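Side-chain contacts in lantibiotic dehydratase (Microbispora corallina, PDB 5EHK), which probably dehydrates serine and threonine residues of the NAI-107 precursor peptide, using glutamate delivered by glutamyl-tRNA to activate their hydroxyl groups before elimination: residues 935-940 against 1040-1045; 950-955 against 1018-1023; 957-962 against 1025-1030; 963-968 against 1071-1076. All coordinates share one frame; numbering follows the deposited sequence.

Overall arrangement
All four contacts lie within the C-terminal family region, their centres about 39 to 50 Å from the centre of the chain, probably in the glutamate-elimination domain. Helix 950-965 threads through contacts 2, 3 and 4, which use its beginning, middle and end; contact 1 joins the preceding helix, 920-942, to the 1040-1045 bend. Contacts 2 and 3 are closest, with centres about 7 Å apart, whereas those of contacts 1 and 4 are about 20 Å apart. Contacts 2 and 3 are nested within the loop closed by contact 1, and contact 4 crosses the other three along the chain. Helix 950-965 thus packs against segments before and after it in a largely helical part of the region.

Contact 1: 935-940 against 1040-1045; sequences ISLLRL and LAALES
Leu937 and Leu1043 both hold CG anti to their carbonyl carbon (chi1 -67° and -62°), and each chain then reaches on until the two forked ends cross at about a right angle. Leu937 CD1 rests 4.1 Å from Leu1043 CD2, while the other branch, Leu937 CD2, lies 4.0 Å from Ala1042 CB. Both leucines are buried, as suits branched apolar ends that fill the interior side of this interface. Neither starts out aimed squarely across it; it is the length of leucine that brings the methyls together. Ala1042 does point across, and its single methyl sits 3.6 Å from Ser936 CB. With side chains this small, the two backbones come within 6.1 Å between Ser936 CA and Ala1042 CA. The contact joins helix 920-942 to the joint between helices 1034-1042 and 1044-1059 in the C-terminal helical bundle. At that joint Leu1043 N bonds to Leu1040 O and Glu1044 N to Ala1041 O, each spanning three residues instead of the four of an alpha helix. Beside the apolar pairs a water bridges the segments: it lies 2.9 Å from Ser936 OG and donates to Ala1042 O at 3.2 Å. Serine therefore suits this partly exposed position, where its CB packs on alanine and its hydroxyl meets the water. On the buried side, Leu1043 also touches Ser957 and Ala960 of helix 950-965.

Contact 2: 950-955 against 1018-1023; sequences LDEVTA and QKLIDP
The N-terminal part of helix 950-965 meets the place where helix 1014-1020 gives way to a loop, and Glu952 and Ala955 touch Leu1020 and Ile1021. Leu1020 turns CG anti to its backbone nitrogen (chi1 -172°), which helps carry CD2 across to Glu952. The two side chains cross at about a right angle: Leu1020 CD2 lies 3.9 Å from Glu952 CG and also 3.9 Å from Glu952 OE2. The methyl thus lies against both the aliphatic stem and one oxygen of the carboxylate, a contact that glutamate can make because its chain is extended beyond CG. The other oxygen, Glu952 OE1, accepts a hydrogen bond from the backbone N-H of Thr949, which helps to fix the carboxylate. Ala955, about one turn after Glu952, meets Ile1021, the residue next to Leu1020: Ile1021 directs its CB toward the helix and brings CD1 to 3.6 Å from Ala955 CB. A long branched residue suits the loop side and a small one the helix side, since the backbones remain 7.4 Å apart between Ala955 CA and Ile1021 CA. Within the helix, Leu950 O accepts from both Thr954 N and Thr954 OG1, the hydroxyl 2.9 Å away and 40° out of the carbonyl plane. Glu952, at N3, makes the half of a capping box in which the N3 side chain reaches back to the N-cap N-H of Thr949.

Contact 3: 957-962 against 1025-1030; sequences SAAALA and GGWPLL
Trp1027 sends the benzo end of its indole toward helix 950-965, so that CH2 and CZ2 meet the consecutive alanines Ala959 and Ala960 respectively. This is a loop-on-helix contact of the C-terminal helical bundle, in which one large aromatic residue ahead of helix 1028-1032 packs on an alanine-lined stretch of a long helix. CG of the tryptophan stands anti to the carbonyl carbon (chi1 -69°), and the ring extends from there to the helix. Its reach is needed, because Ala960 CA and Trp1027 CA, the nearest such pair, are 9.5 Å apart. The methyl of Ala959 points toward the loop and approaches the ring obliquely, with CB 4.1 Å from Trp1027 CH2. That of Ala960 leaves the helix at a different angle, and Ala960 CB comes 4.2 Å from Trp1027 CZ2. Alanine suits both places, since a small methyl lets the broad indole come close to the helix. Trp1027 N makes a probable hydrogen bond to Asp1022 O in the loop, and the tryptophan CB packs on Leu1040 of helix 1034-1042. Gly1026 just before it has a positive phi (88°), a conformation that glycine adopts easily. Between the two methyls the ring also meets the backbone: Ala960 N lies at its edge, near the ring plane, 4.0 Å from Trp1027 CZ2.

Contact 4: 963-968 against 1071-1076; sequences DAFGPP and LRLVGS
The contact of Phe965 with Val1074 is a CH-pi interaction: the CG2 methyl sits over the middle of one ring face, 3.5 Å from the Phe965 centroid and only 5° off the ring normal. All six ring carbons consequently lie at similar distances from that methyl, with Phe965 CE2 nearest to Val1074 CG2 at 3.6 Å. Phenylalanine offers a flat face broad enough to receive a methyl, and beta-branched valine can present one close to its own helix. The phenyl gets there because CG is anti to the backbone nitrogen (chi1 -169°), which throws the ring across to helix 1068-1085. Apolar packing continues beside the methyl, where Leu1073 CD2 approaches the ring obliquely, 3.9 Å from Phe965 CE1. The leucine crosses the phenyl at about a right angle, so two adjacent residues of one helix touch the ring, the valine over its centre and the leucine by CE1. The polar bonds are made beside the contact, not across it; in 1071-1076, Arg1072 O accepts from Ser1076 N at 2.8 Å and from Ser1076 OG at 3.1 Å, the two donors arriving from opposite faces of the carbonyl plane. Serine thus ties its buried hydroxyl to the helix one turn back, and the same OG also bonds to Arg913. In the fold, Phe965 lies at the end of helix 950-965 and meets Trp996 of helix 992-997 with the ring planes nearly perpendicular, about 85° apart. Helix 1044-1059 flanks the contact as well, touching Phe965 through Val1050 and Leu1073 through Phe1053 and Tyr1057.

Contact 1: 935-940 against 1040-1045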
loop_
_atom_site.group_PDB
_atom_site.type_symbol
_atom_site.label_atom_id
_atom_site.label_comp_id
_atom_site.label_asym_id
_atom_site.label_seq_id
_atom_site.Cartn_x
_atom_site.Cartn_y
_atom_site.Cartn_z
ATOM N N ILE A 935 14.748 -24.973 -22.658
ATOM C CA ILE A 935 14.209 -26.256 -22.238
ATOM C C ILE A 935 15.300 -27.339 -22.187
ATOM O O ILE A 935 15.378 -28.107 -21.223
ATOM C CB ILE A 935 13.056 -26.687 -23.147
ATOM C CG1 ILE A 935 11.899 -25.718 -22.970
ATOM C CG2 ILE A 935 12.634 -28.102 -22.853
ATOM C CD1 ILE A 935 10.696 -26.115 -23.752
ATOM N N SER A 936 16.142 -27.385 -23.220
ATOM C CA SER A 936 17.272 -28.323 -23.277
ATOM C C SER A 936 18.206 -28.182 -22.083
ATOM O O SER A 936 18.568 -29.183 -21.442
ATOM C CB SER A 936 18.103 -28.068 -24.528
ATOM O OG SER A 936 17.685 -28.884 -25.593
ATOM N N LEU A 937 18.567 -26.928 -21.791
ATOM C CA LEU A 937 19.475 -26.595 -20.717
ATOM C C LEU A 937 18.865 -26.927 -19.344
ATOM O O LEU A 937 19.524 -27.504 -18.471
ATOM C CB LEU A 937 19.846 -25.119 -20.811
ATOM C CG LEU A 937 20.691 -24.710 -22.018
ATOM C CD1 LEU A 937 21.002 -23.229 -21.999
ATOM C CD2 LEU A 937 21.994 -25.506 -22.090
ATOM N N LEU A 938 17.593 -26.594 -19.165
ATOM C CA LEU A 938 16.923 -26.895 -17.912
ATOM C C LEU A 938 16.881 -28.396 -17.679
ATOM O O LEU A 938 17.002 -28.847 -16.545
ATOM C CB LEU A 938 15.511 -26.306 -17.896
ATOM C CG LEU A 938 15.460 -24.789 -17.718
ATOM C CD1 LEU A 938 14.079 -24.243 -18.068
ATOM C CD2 LEU A 938 15.859 -24.404 -16.292
ATOM N N ARG A 939 16.701 -29.161 -18.757
ATOM C CA ARG A 939 16.644 -30.613 -18.669
ATOM C C ARG A 939 18.007 -31.215 -18.303
ATOM O O ARG A 939 18.069 -32.199 -17.565
ATOM C CB ARG A 939 16.102 -31.230 -19.954
ATOM C CG ARG A 939 14.625 -31.025 -20.166
ATOM C CD ARG A 939 14.185 -31.511 -21.546
ATOM N NE ARG A 939 14.334 -32.956 -21.627
ATOM C CZ ARG A 939 13.368 -33.818 -21.338
ATOM N NH1 ARG A 939 12.166 -33.364 -20.997
ATOM N NH2 ARG A 939 13.598 -35.128 -21.411
ATOM N N LEU A 940 19.092 -30.626 -18.801
ATOM C CA LEU A 940 20.424 -31.061 -18.372
ATOM C C LEU A 940 20.548 -30.776 -16.886
ATOM O O LEU A 940 21.005 -31.610 -16.101
ATOM C CB LEU A 940 21.545 -30.339 -19.127
ATOM C CG LEU A 940 21.676 -30.603 -20.628
ATOM C CD1 LEU A 940 22.833 -29.808 -21.235
ATOM C CD2 LEU A 940 21.822 -32.094 -20.915
ATOM N N LEU A 1040 26.924 -26.590 -25.127
ATOM C CA LEU A 1040 27.110 -25.915 -26.413
ATOM C C LEU A 1040 26.246 -26.486 -27.544
ATOM O O LEU A 1040 25.785 -25.733 -28.402
ATOM C CB LEU A 1040 28.587 -25.875 -26.814
ATOM C CG LEU A 1040 29.515 -25.020 -25.944
ATOM C CD1 LEU A 1040 30.871 -24.870 -26.620
ATOM C CD2 LEU A 1040 28.925 -23.664 -25.645
ATOM N N ALA A 1041 26.029 -27.799 -27.547
ATOM C CA ALA A 1041 25.191 -28.418 -28.575
ATOM C C ALA A 1041 23.771 -27.866 -28.485
ATOM O O ALA A 1041 23.154 -27.521 -29.500
ATOM C CB ALA A 1041 25.163 -29.927 -28.417
ATOM N N ALA A 1042 23.271 -27.750 -27.258
ATOM C CA ALA A 1042 21.910 -27.293 -27.035
ATOM C C ALA A 1042 21.688 -25.851 -27.508
ATOM O O ALA A 1042 20.553 -25.431 -27.675
ATOM C CB ALA A 1042 21.541 -27.439 -25.563
ATOM N N LEU A 1043 22.778 -25.122 -27.747
ATOM C CA LEU A 1043 22.751 -23.734 -28.217
ATOM C C LEU A 1043 23.028 -23.523 -29.707
ATOM O O LEU A 1043 23.104 -22.386 -30.159
ATOM C CB LEU A 1043 23.777 -22.903 -27.453
ATOM C CG LEU A 1043 23.629 -22.739 -25.959
ATOM C CD1 LEU A 1043 24.863 -22.049 -25.455
ATOM C CD2 LEU A 1043 22.430 -21.901 -25.657
ATOM N N GLU A 1044 23.237 -24.589 -30.464
ATOM C CA GLU A 1044 23.694 -24.417 -31.845
ATOM C C GLU A 1044 22.642 -23.771 -32.721
ATOM O O GLU A 1044 22.871 -22.741 -33.341
ATOM C CB GLU A 1044 24.166 -25.732 -32.456
ATOM C CG GLU A 1044 25.532 -26.128 -31.967
ATOM C CD GLU A 1044 26.033 -27.396 -32.613
ATOM O OE1 GLU A 1044 25.590 -27.687 -33.754
ATOM O OE2 GLU A 1044 26.858 -28.098 -31.976
ATOM N N SER A 1045 21.504 -24.433 -32.788
ATOM C CA SER A 1045 20.395 -23.987 -33.578
ATOM C C SER A 1045 20.005 -22.541 -33.210
ATOM O O SER A 1045 19.682 -21.714 -34.070
ATOM C CB SER A 1045 19.249 -24.970 -33.384
ATOM O OG SER A 1045 18.016 -24.319 -33.518
HETATM O O HOH W 1 18.073 -27.430 -28.066
#

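Contact 2: 950-955 against 1018-1023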
loop_
_atom_site.group_PDB
_atom_site.type_symbol
_atom_site.label_atom_id
_atom_site.label_comp_id
_atom_site.label_asym_id
_atom_site.label_seq_id
_atom_site.Cartn_x
_atom_site.Cartn_y
_atom_site.Cartn_z
ATOM N N LEU A 950 22.700 -23.122 -13.117
ATOM C CA LEU A 950 21.877 -22.375 -14.040
ATOM C C LEU A 950 22.511 -21.039 -14.396
ATOM O O LEU A 950 22.496 -20.641 -15.548
ATOM C CB LEU A 950 20.498 -22.157 -13.428
ATOM C CG LEU A 950 19.295 -22.027 -14.355
ATOM C CD1 LEU A 950 19.263 -23.129 -15.408
ATOM C CD2 LEU A 950 18.035 -22.063 -13.521
ATOM N N ASP A 951 23.093 -20.350 -13.420
ATOM C CA ASP A 951 23.736 -19.062 -13.694
ATOM C C ASP A 951 24.887 -19.228 -14.671
ATOM O O ASP A 951 25.135 -18.369 -15.524
ATOM C CB ASP A 951 24.244 -18.393 -12.421
ATOM C CG ASP A 951 23.126 -17.951 -11.509
ATOM O OD1 ASP A 951 22.003 -18.475 -11.656
ATOM O OD2 ASP A 951 23.364 -17.061 -10.659
ATOM N N GLU A 952 25.595 -20.337 -14.537
ATOM C CA GLU A 952 26.675 -20.628 -15.458
ATOM C C GLU A 952 26.161 -20.830 -16.877
ATOM O O GLU A 952 26.601 -20.141 -17.792
ATOM C CB GLU A 952 27.496 -21.833 -14.981
ATOM C CG GLU A 952 28.559 -21.448 -13.951
ATOM C CD GLU A 952 29.089 -22.633 -13.172
ATOM O OE1 GLU A 952 28.329 -23.609 -12.972
ATOM O OE2 GLU A 952 30.277 -22.599 -12.786
ATOM N N VAL A 953 25.209 -21.737 -17.058
ATOM C CA VAL A 953 24.722 -22.024 -18.401
ATOM C C VAL A 953 24.067 -20.774 -18.992
ATOM O O VAL A 953 24.104 -20.576 -20.205
ATOM C CB VAL A 953 23.783 -23.247 -18.455
ATOM C CG1 VAL A 953 24.411 -24.418 -17.697
ATOM C CG2 VAL A 953 22.426 -22.910 -17.879
ATOM N N THR A 954 23.502 -19.918 -18.135
ATOM C CA THR A 954 22.905 -18.660 -18.596
ATOM C C THR A 954 23.975 -17.671 -19.050
ATOM O O THR A 954 23.821 -17.018 -20.086
ATOM C CB THR A 954 21.957 -18.034 -17.560
ATOM O OG1 THR A 954 20.914 -18.969 -17.256
ATOM C CG2 THR A 954 21.297 -16.759 -18.110
ATOM N N ALA A 955 25.051 -17.561 -18.273
ATOM C CA ALA A 955 26.206 -16.758 -18.674
ATOM C C ALA A 955 26.752 -17.284 -20.003
ATOM O O ALA A 955 26.974 -16.525 -20.946
ATOM C CB ALA A 955 27.284 -16.836 -17.612
ATOM N N GLN A 1018 36.849 -16.152 -16.676
ATOM C CA GLN A 1018 37.564 -15.929 -17.919
ATOM C C GLN A 1018 37.839 -17.254 -18.617
ATOM O O GLN A 1018 37.756 -17.354 -19.840
ATOM C CB GLN A 1018 38.870 -15.212 -17.632
ATOM C CG GLN A 1018 38.689 -13.765 -17.264
ATOM C CD GLN A 1018 39.907 -13.213 -16.567
ATOM O OE1 GLN A 1018 41.032 -13.648 -16.819
ATOM N NE2 GLN A 1018 39.691 -12.248 -15.678
ATOM N N LYS A 1019 38.144 -18.277 -17.828
ATOM C CA LYS A 1019 38.492 -19.585 -18.379
ATOM C C LYS A 1019 37.269 -20.335 -18.889
ATOM O O LYS A 1019 37.342 -21.052 -19.887
ATOM C CB LYS A 1019 39.230 -20.423 -17.329
ATOM C CG LYS A 1019 40.638 -19.927 -16.984
ATOM C CD LYS A 1019 41.177 -20.648 -15.750
ATOM C CE LYS A 1019 41.246 -22.162 -15.951
ATOM N NZ LYS A 1019 41.801 -22.850 -14.747
ATOM N N LEU A 1020 36.149 -20.156 -18.194
ATOM C CA LEU A 1020 34.893 -20.824 -18.538
ATOM C C LEU A 1020 34.186 -20.135 -19.715
ATOM O O LEU A 1020 33.849 -20.774 -20.713
ATOM C CB LEU A 1020 33.969 -20.887 -17.316
ATOM C CG LEU A 1020 32.684 -21.708 -17.403
ATOM C CD1 LEU A 1020 33.026 -23.162 -17.525
ATOM C CD2 LEU A 1020 31.806 -21.475 -16.191
ATOM N N ILE A 1021 33.959 -18.833 -19.589
ATOM C CA ILE A 1021 33.185 -18.100 -20.574
ATOM C C ILE A 1021 34.102 -17.440 -21.588
ATOM O O ILE A 1021 34.434 -16.266 -21.454
ATOM C CB ILE A 1021 32.281 -17.046 -19.889
ATOM C CG1 ILE A 1021 31.443 -17.700 -18.787
ATOM C CG2 ILE A 1021 31.370 -16.359 -20.898
ATOM C CD1 ILE A 1021 30.912 -16.717 -17.792
ATOM N N ASP A 1022 34.481 -18.202 -22.614
ATOM C CA ASP A 1022 35.472 -17.766 -23.610
ATOM C C ASP A 1022 35.048 -18.096 -25.047
ATOM O O ASP A 1022 35.613 -18.988 -25.698
ATOM C CB ASP A 1022 36.838 -18.398 -23.292
ATOM C CG ASP A 1022 37.961 -17.915 -24.219
ATOM O OD1 ASP A 1022 37.787 -16.888 -24.929
ATOM O OD2 ASP A 1022 39.023 -18.586 -24.224
ATOM N N PRO A 1023 34.048 -17.365 -25.548
ATOM C CA PRO A 1023 33.549 -17.630 -26.894
ATOM C C PRO A 1023 34.605 -17.273 -27.922
ATOM O O PRO A 1023 34.825 -18.048 -28.849
ATOM C CB PRO A 1023 32.338 -16.693 -27.021
ATOM C CG PRO A 1023 32.087 -16.168 -25.620
ATOM C CD PRO A 1023 33.400 -16.197 -24.933
#

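Contact 3: 957-962 against 1025-1030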
loop_
_atom_site.group_PDB
_atom_site.type_symbol
_atom_site.label_atom_id
_atom_site.label_comp_id
_atom_site.label_asym_id
_atom_site.label_seq_id
_atom_site.Cartn_x
_atom_site.Cartn_y
_atom_site.Cartn_z
ATOM N N SER A 957 25.074 -18.916 -22.138
ATOM C CA SER A 957 24.069 -18.617 -23.155
ATOM C C SER A 957 24.112 -17.144 -23.587
ATOM O O SER A 957 24.012 -16.849 -24.774
ATOM C CB SER A 957 22.671 -19.020 -22.685
ATOM O OG SER A 957 21.764 -19.108 -23.764
ATOM N N ALA A 958 24.307 -16.223 -22.652
ATOM C CA ALA A 958 24.436 -14.816 -23.034
ATOM C C ALA A 958 25.612 -14.590 -23.971
ATOM O O ALA A 958 25.461 -13.984 -25.043
ATOM C CB ALA A 958 24.576 -13.952 -21.845
ATOM N N ALA A 959 26.780 -15.089 -23.572
ATOM C CA ALA A 959 28.004 -14.840 -24.322
ATOM C C ALA A 959 27.942 -15.476 -25.695
ATOM O O ALA A 959 28.425 -14.907 -26.686
ATOM C CB ALA A 959 29.192 -15.358 -23.564
ATOM N N ALA A 960 27.311 -16.644 -25.750
ATOM C CA ALA A 960 27.143 -17.356 -27.009
ATOM C C ALA A 960 26.225 -16.595 -27.974
ATOM O O ALA A 960 26.455 -16.612 -29.192
ATOM C CB ALA A 960 26.611 -18.747 -26.759
ATOM N N LEU A 961 25.192 -15.937 -27.441
ATOM C CA LEU A 961 24.324 -15.124 -28.283
ATOM C C LEU A 961 25.056 -13.894 -28.811
ATOM O O LEU A 961 24.983 -13.590 -29.996
ATOM C CB LEU A 961 23.039 -14.723 -27.549
ATOM C CG LEU A 961 21.877 -14.150 -28.377
ATOM C CD1 LEU A 961 20.549 -14.536 -27.745
ATOM C CD2 LEU A 961 21.956 -12.633 -28.512
ATOM N N ALA A 962 25.747 -13.185 -27.918
ATOM C CA ALA A 962 26.571 -12.034 -28.293
ATOM C C ALA A 962 27.557 -12.358 -29.402
ATOM O O ALA A 962 27.682 -11.568 -30.340
ATOM C CB ALA A 962 27.301 -11.483 -27.092
ATOM N N GLY A 1025 37.756 -17.304 -27.761
ATOM C CA GLY A 1025 38.805 -18.304 -27.773
ATOM C C GLY A 1025 38.378 -19.687 -28.237
ATOM O O GLY A 1025 39.180 -20.615 -28.185
ATOM N N GLY A 1026 37.126 -19.836 -28.672
ATOM C CA GLY A 1026 36.618 -21.105 -29.180
ATOM C C GLY A 1026 36.034 -22.028 -28.111
ATOM O O GLY A 1026 35.728 -23.194 -28.397
ATOM N N TRP A 1027 35.852 -21.491 -26.898
ATOM C CA TRP A 1027 35.249 -22.210 -25.769
ATOM C C TRP A 1027 36.056 -23.428 -25.330
ATOM O O TRP A 1027 35.495 -24.528 -25.202
ATOM C CB TRP A 1027 33.816 -22.685 -26.101
ATOM C CG TRP A 1027 32.742 -21.613 -26.237
ATOM C CD1 TRP A 1027 32.166 -21.163 -27.398
ATOM C CD2 TRP A 1027 32.106 -20.897 -25.174
ATOM N NE1 TRP A 1027 31.225 -20.201 -27.118
ATOM C CE2 TRP A 1027 31.167 -20.020 -25.761
ATOM C CE3 TRP A 1027 32.251 -20.897 -23.785
ATOM C CZ2 TRP A 1027 30.373 -19.159 -25.004
ATOM C CZ3 TRP A 1027 31.463 -20.039 -23.034
ATOM C CH2 TRP A 1027 30.538 -19.182 -23.643
ATOM N N PRO A 1028 37.366 -23.244 -25.069
ATOM C CA PRO A 1028 38.258 -24.411 -24.946
ATOM C C PRO A 1028 37.948 -25.261 -23.710
ATOM O O PRO A 1028 37.789 -26.479 -23.815
ATOM C CB PRO A 1028 39.666 -23.785 -24.861
ATOM C CG PRO A 1028 39.451 -22.243 -24.861
ATOM C CD PRO A 1028 38.002 -22.015 -24.557
ATOM N N LEU A 1029 37.848 -24.608 -22.558
ATOM C CA LEU A 1029 37.582 -25.303 -21.315
ATOM C C LEU A 1029 36.251 -26.051 -21.377
ATOM O O LEU A 1029 36.156 -27.193 -20.923
ATOM C CB LEU A 1029 37.613 -24.320 -20.156
ATOM C CG LEU A 1029 37.691 -24.904 -18.753
ATOM C CD1 LEU A 1029 38.329 -23.882 -17.805
ATOM C CD2 LEU A 1029 36.316 -25.340 -18.240
ATOM N N LEU A 1030 35.220 -25.407 -21.923
ATOM C CA LEU A 1030 33.894 -26.024 -21.999
ATOM C C LEU A 1030 33.919 -27.314 -22.816
ATOM O O LEU A 1030 33.255 -28.288 -22.464
ATOM C CB LEU A 1030 32.853 -25.055 -22.579
ATOM C CG LEU A 1030 31.901 -24.288 -21.646
ATOM C CD1 LEU A 1030 30.720 -23.746 -22.431
ATOM C CD2 LEU A 1030 31.415 -25.167 -20.506
#

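Contact 4: 963-968 against 1071-1076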
loop_
_atom_site.group_PDB
_atom_site.type_symbol
_atom_site.label_atom_id
_atom_site.label_comp_id
_atom_site.label_asym_id
_atom_site.label_seq_id
_atom_site.Cartn_x
_atom_site.Cartn_y
_atom_site.Cartn_z
ATOM N N ASP A 963 28.256 -13.500 -29.290
ATOM C CA ASP A 963 29.177 -13.953 -30.341
ATOM C C ASP A 963 28.366 -14.078 -31.603
ATOM O O ASP A 963 28.707 -13.501 -32.619
ATOM C CB ASP A 963 29.844 -15.313 -30.013
ATOM C CG ASP A 963 31.131 -15.595 -30.863
ATOM O OD1 ASP A 963 32.161 -14.923 -30.635
ATOM O OD2 ASP A 963 31.148 -16.500 -31.726
ATOM N N ALA A 964 27.230 -14.750 -31.499
ATOM C CA ALA A 964 26.498 -15.184 -32.681
ATOM C C ALA A 964 25.890 -14.040 -33.493
ATOM O O ALA A 964 25.869 -14.101 -34.723
ATOM C CB ALA A 964 25.427 -16.212 -32.299
ATOM N N PHE A 965 25.452 -12.979 -32.817
ATOM C CA PHE A 965 24.849 -11.850 -33.518
ATOM C C PHE A 965 25.832 -11.291 -34.533
ATOM O O PHE A 965 25.440 -10.839 -35.620
ATOM C CB PHE A 965 24.413 -10.749 -32.562
ATOM C CG PHE A 965 23.560 -9.695 -33.213
ATOM C CD1 PHE A 965 22.195 -9.885 -33.370
ATOM C CD2 PHE A 965 24.118 -8.522 -33.678
ATOM C CE1 PHE A 965 21.404 -8.918 -33.967
ATOM C CE2 PHE A 965 23.336 -7.554 -34.280
ATOM C CZ PHE A 965 21.980 -7.749 -34.427
ATOM N N GLY A 966 27.112 -11.331 -34.179
ATOM C CA GLY A 966 28.143 -10.870 -35.087
ATOM C C GLY A 966 28.470 -9.405 -34.897
ATOM O O GLY A 966 27.975 -8.765 -33.962
ATOM N N PRO A 967 29.311 -8.868 -35.797
ATOM C CA PRO A 967 29.813 -7.489 -35.765
ATOM C C PRO A 967 28.652 -6.504 -35.744
ATOM O O PRO A 967 27.616 -6.792 -36.328
ATOM C CB PRO A 967 30.549 -7.357 -37.100
ATOM C CG PRO A 967 29.923 -8.390 -37.982
ATOM C CD PRO A 967 29.603 -9.536 -37.076
ATOM N N PRO A 968 28.811 -5.376 -35.048
ATOM C CA PRO A 968 27.828 -4.291 -35.094
ATOM C C PRO A 968 27.677 -3.651 -36.472
ATOM O O PRO A 968 28.363 -4.036 -37.421
ATOM C CB PRO A 968 28.364 -3.284 -34.072
ATOM C CG PRO A 968 29.173 -4.104 -33.111
ATOM C CD PRO A 968 29.789 -5.196 -33.962
ATOM N N LEU A 1071 21.770 -1.332 -30.277
ATOM C CA LEU A 1071 22.035 -1.541 -28.846
ATOM C C LEU A 1071 20.828 -2.027 -28.052
ATOM O O LEU A 1071 20.962 -2.796 -27.106
ATOM C CB LEU A 1071 22.591 -0.286 -28.171
ATOM C CG LEU A 1071 24.033 -0.297 -27.655
ATOM C CD1 LEU A 1071 24.878 -1.356 -28.310
ATOM C CD2 LEU A 1071 24.677 1.061 -27.812
ATOM N N ARG A 1072 19.653 -1.543 -28.413
ATOM C CA ARG A 1072 18.435 -1.960 -27.757
ATOM C C ARG A 1072 18.010 -3.358 -28.225
ATOM O O ARG A 1072 17.523 -4.161 -27.436
ATOM C CB ARG A 1072 17.325 -0.930 -27.989
ATOM C CG ARG A 1072 15.907 -1.473 -27.801
ATOM C CD ARG A 1072 14.895 -0.359 -28.004
ATOM N NE ARG A 1072 13.620 -0.617 -27.338
ATOM C CZ ARG A 1072 13.395 -0.427 -26.038
ATOM N NH1 ARG A 1072 14.367 0.006 -25.238
ATOM N NH2 ARG A 1072 12.194 -0.680 -25.537
ATOM N N LEU A 1073 18.201 -3.640 -29.510
ATOM C CA LEU A 1073 17.814 -4.928 -30.082
ATOM C C LEU A 1073 18.535 -6.075 -29.399
ATOM O O LEU A 1073 17.898 -6.962 -28.816
ATOM C CB LEU A 1073 18.151 -4.960 -31.572
ATOM C CG LEU A 1073 17.592 -6.033 -32.502
ATOM C CD1 LEU A 1073 17.873 -5.598 -33.931
ATOM C CD2 LEU A 1073 18.173 -7.409 -32.271
ATOM N N VAL A 1074 19.862 -6.071 -29.505
ATOM C CA VAL A 1074 20.660 -7.154 -28.962
ATOM C C VAL A 1074 20.444 -7.230 -27.455
ATOM O O VAL A 1074 20.318 -8.321 -26.897
ATOM C CB VAL A 1074 22.158 -7.028 -29.346
ATOM C CG1 VAL A 1074 22.949 -8.214 -28.837
ATOM C CG2 VAL A 1074 22.315 -6.944 -30.839
ATOM N N GLY A 1075 20.343 -6.066 -26.815
ATOM C CA GLY A 1075 20.060 -6.005 -25.393
ATOM C C GLY A 1075 18.741 -6.687 -25.069
ATOM O O GLY A 1075 18.620 -7.372 -24.054
ATOM N N SER A 1076 17.747 -6.508 -25.936
ATOM C CA SER A 1076 16.468 -7.182 -25.763
ATOM C C SER A 1076 16.705 -8.673 -25.895
ATOM O O SER A 1076 16.225 -9.455 -25.069
ATOM C CB SER A 1076 15.446 -6.756 -26.831
ATOM O OG SER A 1076 14.832 -5.520 -26.531
#